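Local structure of CEP104 (Gallus gallus, 5JO8) at residues Ala249-Asp257 with Tyr267-Thr275; Val216-Leu224 with Ala235-Tyr243. The protein is a centriolar protein whose TOG domain, an all-helical repeat array, probably binds tubulin or microtubules. All coordinates share one frame; numbering follows the deposited sequence.

Both contacts lie in the C-terminal part of the helical array, with centres 11 Å apart and on the same side of the chain's centre. They follow one another in series: contact 2 pairs helix 213-223 with helix 229-245, and contact 1 then pairs the end of helix 247-253 and the loop after it with helix 265-276. The two touch directly, I250 meeting M217 and the rings of F274 and Y243 stacking. Contact 2 is buried, its centre about 20 Å from the centre of the chain; contact 1 is partly buried, its centre about 30 Å away. Helices packed in series thus continue the layered TOG array through to its C-terminal helices.

Contact 1: residues Ala249-Asp257 with Tyr267-Thr275; sequences AILEYLPPD and YKTLFDGFT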
# COMPACT_ATOMS: atom_id res chain seq x y z
N ALA A 249 -13.79 -25.18 5.55
CA ALA A 249 -12.50 -24.61 5.94
C ALA A 249 -12.67 -23.57 7.04
O ALA A 249 -11.88 -23.52 7.98
CB ALA A 249 -11.80 -24.01 4.74
N ILE A 250 -13.70 -22.74 6.92
CA ILE A 250 -13.94 -21.70 7.90
C ILE A 250 -14.30 -22.29 9.25
O ILE A 250 -13.76 -21.89 10.29
CB ILE A 250 -15.00 -20.71 7.41
CG1 ILE A 250 -14.56 -20.04 6.10
CG2 ILE A 250 -15.29 -19.68 8.49
CD1 ILE A 250 -13.14 -19.57 6.08
N LEU A 251 -15.22 -23.25 9.26
CA LEU A 251 -15.62 -23.88 10.51
C LEU A 251 -14.46 -24.63 11.18
O LEU A 251 -14.38 -24.69 12.40
CB LEU A 251 -16.80 -24.82 10.27
CG LEU A 251 -18.09 -24.10 9.89
CD1 LEU A 251 -19.11 -25.10 9.37
CD2 LEU A 251 -18.63 -23.34 11.09
N GLU A 252 -13.59 -25.20 10.35
CA GLU A 252 -12.41 -25.91 10.85
C GLU A 252 -11.37 -24.95 11.42
O GLU A 252 -10.53 -25.35 12.22
CB GLU A 252 -11.80 -26.76 9.73
CG GLU A 252 -12.59 -28.04 9.44
CD GLU A 252 -12.36 -28.55 8.03
OE1 GLU A 252 -11.51 -27.97 7.32
OE2 GLU A 252 -13.04 -29.52 7.63
N TYR A 253 -11.44 -23.69 11.01
CA TYR A 253 -10.46 -22.72 11.47
C TYR A 253 -10.84 -22.16 12.83
O TYR A 253 -10.00 -22.01 13.72
CB TYR A 253 -10.33 -21.57 10.46
CG TYR A 253 -9.10 -20.71 10.67
CD1 TYR A 253 -7.89 -21.05 10.09
CD2 TYR A 253 -9.14 -19.58 11.47
CE1 TYR A 253 -6.75 -20.28 10.29
CE2 TYR A 253 -8.01 -18.79 11.68
CZ TYR A 253 -6.82 -19.15 11.08
OH TYR A 253 -5.69 -18.40 11.28
N LEU A 254 -12.12 -21.84 12.97
CA LEU A 254 -12.61 -21.12 14.13
C LEU A 254 -12.70 -22.04 15.32
O LEU A 254 -12.68 -23.27 15.16
CB LEU A 254 -13.99 -20.52 13.80
CG LEU A 254 -13.96 -19.42 12.74
CD1 LEU A 254 -15.36 -19.18 12.20
CD2 LEU A 254 -13.38 -18.12 13.31
N PRO A 255 -12.78 -21.45 16.52
CA PRO A 255 -13.08 -22.26 17.70
C PRO A 255 -14.42 -22.95 17.52
O PRO A 255 -15.27 -22.45 16.77
CB PRO A 255 -13.17 -21.21 18.82
CG PRO A 255 -13.37 -19.88 18.12
CD PRO A 255 -12.59 -20.02 16.86
N PRO A 256 -14.62 -24.09 18.20
CA PRO A 256 -15.89 -24.79 18.04
C PRO A 256 -17.06 -24.04 18.69
O PRO A 256 -16.89 -23.34 19.69
CB PRO A 256 -15.64 -26.14 18.71
CG PRO A 256 -14.49 -25.92 19.62
CD PRO A 256 -13.65 -24.84 19.02
N ASP A 257 -18.23 -24.16 18.09
CA ASP A 257 -19.41 -23.47 18.58
C ASP A 257 -19.92 -24.20 19.82
O ASP A 257 -20.07 -25.41 19.81
CB ASP A 257 -20.47 -23.45 17.48
CG ASP A 257 -21.72 -22.67 17.87
OD1 ASP A 257 -21.71 -21.94 18.89
OD2 ASP A 257 -22.72 -22.78 17.12
N TYR A 267 -19.13 -14.18 18.71
CA TYR A 267 -19.27 -15.57 18.28
C TYR A 267 -20.72 -16.00 18.12
O TYR A 267 -21.05 -16.77 17.21
CB TYR A 267 -18.48 -16.51 19.21
CG TYR A 267 -17.01 -16.19 19.16
CD1 TYR A 267 -16.18 -16.82 18.26
CD2 TYR A 267 -16.47 -15.21 19.98
CE1 TYR A 267 -14.83 -16.50 18.19
CE2 TYR A 267 -15.13 -14.88 19.93
CZ TYR A 267 -14.31 -15.53 19.03
OH TYR A 267 -12.97 -15.20 18.98
N LYS A 268 -21.59 -15.48 18.98
CA LYS A 268 -23.02 -15.62 18.77
C LYS A 268 -23.38 -15.05 17.38
O LYS A 268 -24.00 -15.72 16.57
CB LYS A 268 -23.80 -14.93 19.89
CG LYS A 268 -25.30 -15.07 19.78
CD LYS A 268 -26.00 -14.36 20.94
CE LYS A 268 -27.47 -14.14 20.64
NZ LYS A 268 -28.21 -15.43 20.44
N THR A 269 -22.93 -13.83 17.10
CA THR A 269 -23.17 -13.22 15.79
C THR A 269 -22.59 -14.07 14.65
O THR A 269 -23.25 -14.30 13.63
CB THR A 269 -22.58 -11.80 15.73
OG1 THR A 269 -23.21 -10.98 16.73
CG2 THR A 269 -22.81 -11.17 14.35
N LEU A 270 -21.36 -14.52 14.82
CA LEU A 270 -20.68 -15.32 13.81
C LEU A 270 -21.43 -16.62 13.51
O LEU A 270 -21.79 -16.89 12.36
CB LEU A 270 -19.26 -15.65 14.29
CG LEU A 270 -18.12 -15.88 13.30
CD1 LEU A 270 -18.12 -14.84 12.19
CD2 LEU A 270 -16.79 -15.85 14.04
N PHE A 271 -21.68 -17.42 14.55
CA PHE A 271 -22.30 -18.73 14.35
C PHE A 271 -23.78 -18.64 13.94
O PHE A 271 -24.22 -19.37 13.05
CB PHE A 271 -22.09 -19.64 15.57
CG PHE A 271 -20.65 -20.07 15.76
CD1 PHE A 271 -20.00 -20.80 14.78
CD2 PHE A 271 -19.96 -19.74 16.91
CE1 PHE A 271 -18.68 -21.19 14.95
CE2 PHE A 271 -18.64 -20.14 17.09
CZ PHE A 271 -18.00 -20.86 16.10
N ASP A 272 -24.52 -17.71 14.54
CA ASP A 272 -25.90 -17.48 14.09
C ASP A 272 -25.93 -17.03 12.64
O ASP A 272 -26.79 -17.45 11.86
CB ASP A 272 -26.61 -16.43 14.95
CG ASP A 272 -27.00 -16.95 16.31
OD1 ASP A 272 -27.01 -18.19 16.49
OD2 ASP A 272 -27.31 -16.12 17.18
N GLY A 273 -24.97 -16.17 12.28
CA GLY A 273 -24.85 -15.69 10.92
C GLY A 273 -24.59 -16.83 9.96
O GLY A 273 -25.18 -16.89 8.89
N PHE A 274 -23.70 -17.75 10.35
CA PHE A 274 -23.44 -18.92 9.54
C PHE A 274 -24.73 -19.72 9.31
O PHE A 274 -25.02 -20.16 8.20
CB PHE A 274 -22.40 -19.83 10.21
CG PHE A 274 -20.99 -19.29 10.21
CD1 PHE A 274 -20.60 -18.24 9.37
CD2 PHE A 274 -20.04 -19.84 11.05
CE1 PHE A 274 -19.29 -17.77 9.39
CE2 PHE A 274 -18.74 -19.38 11.07
CZ PHE A 274 -18.36 -18.34 10.24
N THR A 275 -25.47 -19.93 10.39
CA THR A 275 -26.71 -20.69 10.30
C THR A 275 -27.76 -19.95 9.45
O THR A 275 -28.55 -20.58 8.75
CB THR A 275 -27.24 -21.02 11.70
OG1 THR A 275 -26.29 -21.84 12.39
CG2 THR A 275 -28.58 -21.78 11.62
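The contact belongs to the C-terminal end of the TOG domain, where helix 247-253 and the extended loop after it lie against helix 265-276, and L254, P255 and D257 meet F274, Y267 and F271. The axes of helix 249-253 and helix 267-275 run nearly antiparallel, at 155°, but stay 12.7 Å apart at their closest, so side chains and loop fill the interval. F271 carries the largest share. D257 lies over one face of its ring, with CB over the middle of the ring, 3.6 Å from its centroid, a CH-pi contact. With CG anti to the backbone N (chi1 -176°), the D257 carboxylate continues across the same ring toward F271 CB, its plane only 8° from that of the ring. The acid is held by a salt bridge from OD1 to R262, an arginine that also pairs with D272 and so ties the loop to the helix. At the rim of F271, P255 O comes near the ring plane, 3.2 Å from F271 CZ. One turn on, F274 receives L254 CD1 at its edge, 3.6 Å from F274 CE2, while L251 CD2 sits 3.8 Å from F274 CD2 and I250 CG2 reaches F274 CZ, both obliquely. L254 and L270 meet tip to tip, L254 CD1 standing 4.1 Å from L270 CD2. Nearer the start of helix 265-276, P255 CG lies 3.7 Å from Y267 CE1, the two side chains crossing at about a right angle. I250 O accepts from both Y253 N and L254 N as the helix gives way to the loop. Beyond this layer, Y253 packs on M217, K218 and T221 of helix 213-223, while helix 229-245 meets L251 through Y243, L270 through L236 and I239, and F274 through I239.

Contact 2: residues Val216-Leu224 with Ala235-Tyr243; sequences VMKFATGAL and ALRIIFGMY
A220 and A235 bring helix 213-223 and helix 229-245 together as an antiparallel helical pair of the TOG domain. Their CA atoms are 4.9 Å apart, and the axes of helix 216-223 and helix 235-243 close to 8.8 Å at an angle of 145°. Small side chains make this possible: A235 CB sits 3.5 Å from A220 O and packs against A223 CB as well, so a methyl group lies directly on the backbone of the facing helix.

Branched aliphatic groups fill in around the alanines. I239 turns CG1 onto A220 CB at 3.6 Å and carries CD1 on to L224 CD1, which it meets tip to tip. The other branch of L224, CD2, spans A235 CB and L236 CD2. On the other flank, I238 offers CG2, anti to its own backbone N, to V216 CG1 at 3.6 Å, while its CD1 approaches the edge of the F219 ring. F219 and V216 also pack on helix 187-204, and I239 on helix 265-276, so the pair is covered by further helices.

Sulfur contacts come from both helices. V216 CG1 lies 3.5 Å from M242 SD, whose chain bends at chi2 (-103°) and chi3. M217, likewise bent, puts SD 4.0 Å from I239 CG1, the two side chains crossing at about a right angle.

The side-chain hydrogen bond here stays within one helix: T221 OG1 donates to M217 O over 2.7 Å, tilted 23° from the carbonyl plane, while T221 N reaches the same oxygen from the opposite face. R237 forms salt bridges with E198 of helix 187-204 and with D233.

Hence the side chains that meet are almost wholly apolar: cohesion probably rests on dispersion and on burial of aliphatic and thioether groups, and on how closely they interlock.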
# COMPACT_ATOMS: atom_id res chain seq x y z
N VAL A 216 -6.22 -14.87 4.90
CA VAL A 216 -7.40 -14.05 5.16
C VAL A 216 -8.01 -14.36 6.53
O VAL A 216 -8.33 -13.46 7.30
CB VAL A 216 -8.43 -14.19 4.05
CG1 VAL A 216 -9.76 -13.52 4.46
CG2 VAL A 216 -7.89 -13.59 2.76
N MET A 217 -8.16 -15.65 6.84
CA MET A 217 -8.70 -16.03 8.14
C MET A 217 -7.80 -15.61 9.30
O MET A 217 -8.28 -15.19 10.34
CB MET A 217 -9.01 -17.53 8.21
CG MET A 217 -10.29 -17.93 7.49
SD MET A 217 -11.75 -17.02 8.03
CE MET A 217 -12.08 -17.83 9.58
N LYS A 218 -6.48 -15.73 9.11
CA LYS A 218 -5.57 -15.27 10.15
C LYS A 218 -5.76 -13.77 10.39
O LYS A 218 -5.91 -13.32 11.52
CB LYS A 218 -4.12 -15.58 9.79
CG LYS A 218 -3.13 -14.90 10.71
CD LYS A 218 -1.70 -15.19 10.32
CE LYS A 218 -1.25 -16.56 10.80
NZ LYS A 218 -1.65 -17.68 9.90
N PHE A 219 -5.79 -13.01 9.30
CA PHE A 219 -5.99 -11.57 9.39
C PHE A 219 -7.33 -11.21 10.04
O PHE A 219 -7.38 -10.44 11.00
CB PHE A 219 -5.88 -10.92 8.01
CG PHE A 219 -6.28 -9.47 8.00
CD1 PHE A 219 -5.40 -8.49 8.45
CD2 PHE A 219 -7.55 -9.08 7.58
CE1 PHE A 219 -5.77 -7.15 8.46
CE2 PHE A 219 -7.92 -7.74 7.58
CZ PHE A 219 -7.03 -6.77 8.02
N ALA A 220 -8.41 -11.76 9.50
CA ALA A 220 -9.77 -11.42 9.95
C ALA A 220 -10.00 -11.81 11.40
O ALA A 220 -10.60 -11.05 12.16
CB ALA A 220 -10.80 -12.08 9.05
N THR A 221 -9.52 -12.99 11.80
CA THR A 221 -9.75 -13.41 13.18
C THR A 221 -8.91 -12.55 14.12
O THR A 221 -9.33 -12.25 15.24
CB THR A 221 -9.51 -14.92 13.40
OG1 THR A 221 -8.17 -15.26 13.04
CG2 THR A 221 -10.48 -15.76 12.58
N GLY A 222 -7.75 -12.11 13.66
CA GLY A 222 -6.97 -11.15 14.41
C GLY A 222 -7.74 -9.85 14.60
O GLY A 222 -7.77 -9.29 15.70
N ALA A 223 -8.35 -9.37 13.52
CA ALA A 223 -9.10 -8.11 13.54
C ALA A 223 -10.34 -8.17 14.45
O ALA A 223 -10.82 -7.13 14.90
CB ALA A 223 -9.49 -7.69 12.12
N LEU A 224 -10.84 -9.38 14.72
CA LEU A 224 -11.99 -9.55 15.60
C LEU A 224 -11.64 -9.17 17.03
O LEU A 224 -12.53 -8.94 17.85
CB LEU A 224 -12.48 -11.00 15.58
CG LEU A 224 -13.17 -11.53 14.32
CD1 LEU A 224 -13.51 -13.00 14.47
CD2 LEU A 224 -14.41 -10.71 14.02
N ALA A 235 -14.32 -7.16 9.83
CA ALA A 235 -13.72 -8.49 9.95
C ALA A 235 -14.79 -9.58 9.86
O ALA A 235 -14.60 -10.59 9.17
CB ALA A 235 -12.92 -8.59 11.24
N LEU A 236 -15.93 -9.36 10.50
CA LEU A 236 -17.05 -10.29 10.39
C LEU A 236 -17.54 -10.42 8.95
O LEU A 236 -17.78 -11.53 8.47
CB LEU A 236 -18.21 -9.85 11.27
CG LEU A 236 -17.98 -9.93 12.77
CD1 LEU A 236 -19.09 -9.15 13.46
CD2 LEU A 236 -17.98 -11.38 13.21
N ARG A 237 -17.69 -9.30 8.26
CA ARG A 237 -18.12 -9.32 6.86
C ARG A 237 -17.17 -10.14 5.99
O ARG A 237 -17.59 -10.87 5.10
CB ARG A 237 -18.24 -7.91 6.30
CG ARG A 237 -19.34 -7.09 6.95
CD ARG A 237 -19.87 -6.02 6.00
NE ARG A 237 -18.84 -5.10 5.53
CZ ARG A 237 -18.55 -3.94 6.12
NH1 ARG A 237 -19.20 -3.56 7.21
NH2 ARG A 237 -17.60 -3.16 5.61
N ILE A 238 -15.87 -10.02 6.26
CA ILE A 238 -14.87 -10.75 5.51
C ILE A 238 -15.07 -12.25 5.73
O ILE A 238 -15.08 -13.03 4.79
CB ILE A 238 -13.46 -10.28 5.91
CG1 ILE A 238 -13.16 -8.90 5.32
CG2 ILE A 238 -12.40 -11.28 5.46
CD1 ILE A 238 -11.96 -8.22 5.94
N ILE A 239 -15.24 -12.62 6.99
CA ILE A 239 -15.43 -14.02 7.34
C ILE A 239 -16.72 -14.59 6.74
O ILE A 239 -16.72 -15.68 6.18
CB ILE A 239 -15.34 -14.24 8.85
CG1 ILE A 239 -13.91 -13.93 9.32
CG2 ILE A 239 -15.71 -15.68 9.22
CD1 ILE A 239 -13.78 -13.76 10.80
N PHE A 240 -17.81 -13.83 6.84
CA PHE A 240 -19.08 -14.28 6.27
C PHE A 240 -18.96 -14.47 4.76
O PHE A 240 -19.50 -15.41 4.20
CB PHE A 240 -20.20 -13.27 6.57
CG PHE A 240 -20.70 -13.32 7.99
CD1 PHE A 240 -20.93 -14.54 8.62
CD2 PHE A 240 -20.96 -12.16 8.69
CE1 PHE A 240 -21.41 -14.58 9.92
CE2 PHE A 240 -21.44 -12.19 9.99
CZ PHE A 240 -21.66 -13.40 10.61
N GLY A 241 -18.25 -13.56 4.11
CA GLY A 241 -17.99 -13.67 2.69
C GLY A 241 -17.28 -14.97 2.35
O GLY A 241 -17.67 -15.69 1.42
N MET A 242 -16.24 -15.27 3.11
CA MET A 242 -15.46 -16.49 2.91
C MET A 242 -16.30 -17.73 3.19
O MET A 242 -16.19 -18.73 2.48
CB MET A 242 -14.24 -16.49 3.83
CG MET A 242 -13.31 -15.32 3.63
SD MET A 242 -11.84 -15.77 2.70
CE MET A 242 -12.53 -15.94 1.06
N TYR A 243 -17.11 -17.66 4.24
CA TYR A 243 -17.92 -18.79 4.68
C TYR A 243 -18.87 -19.28 3.59
O TYR A 243 -19.12 -20.48 3.46
CB TYR A 243 -18.74 -18.41 5.91
CG TYR A 243 -19.66 -19.50 6.40
CD1 TYR A 243 -19.18 -20.55 7.18
CD2 TYR A 243 -21.02 -19.48 6.10
CE1 TYR A 243 -20.02 -21.55 7.64
CE2 TYR A 243 -21.86 -20.48 6.55
CZ TYR A 243 -21.36 -21.51 7.32
OH TYR A 243 -22.20 -22.50 7.77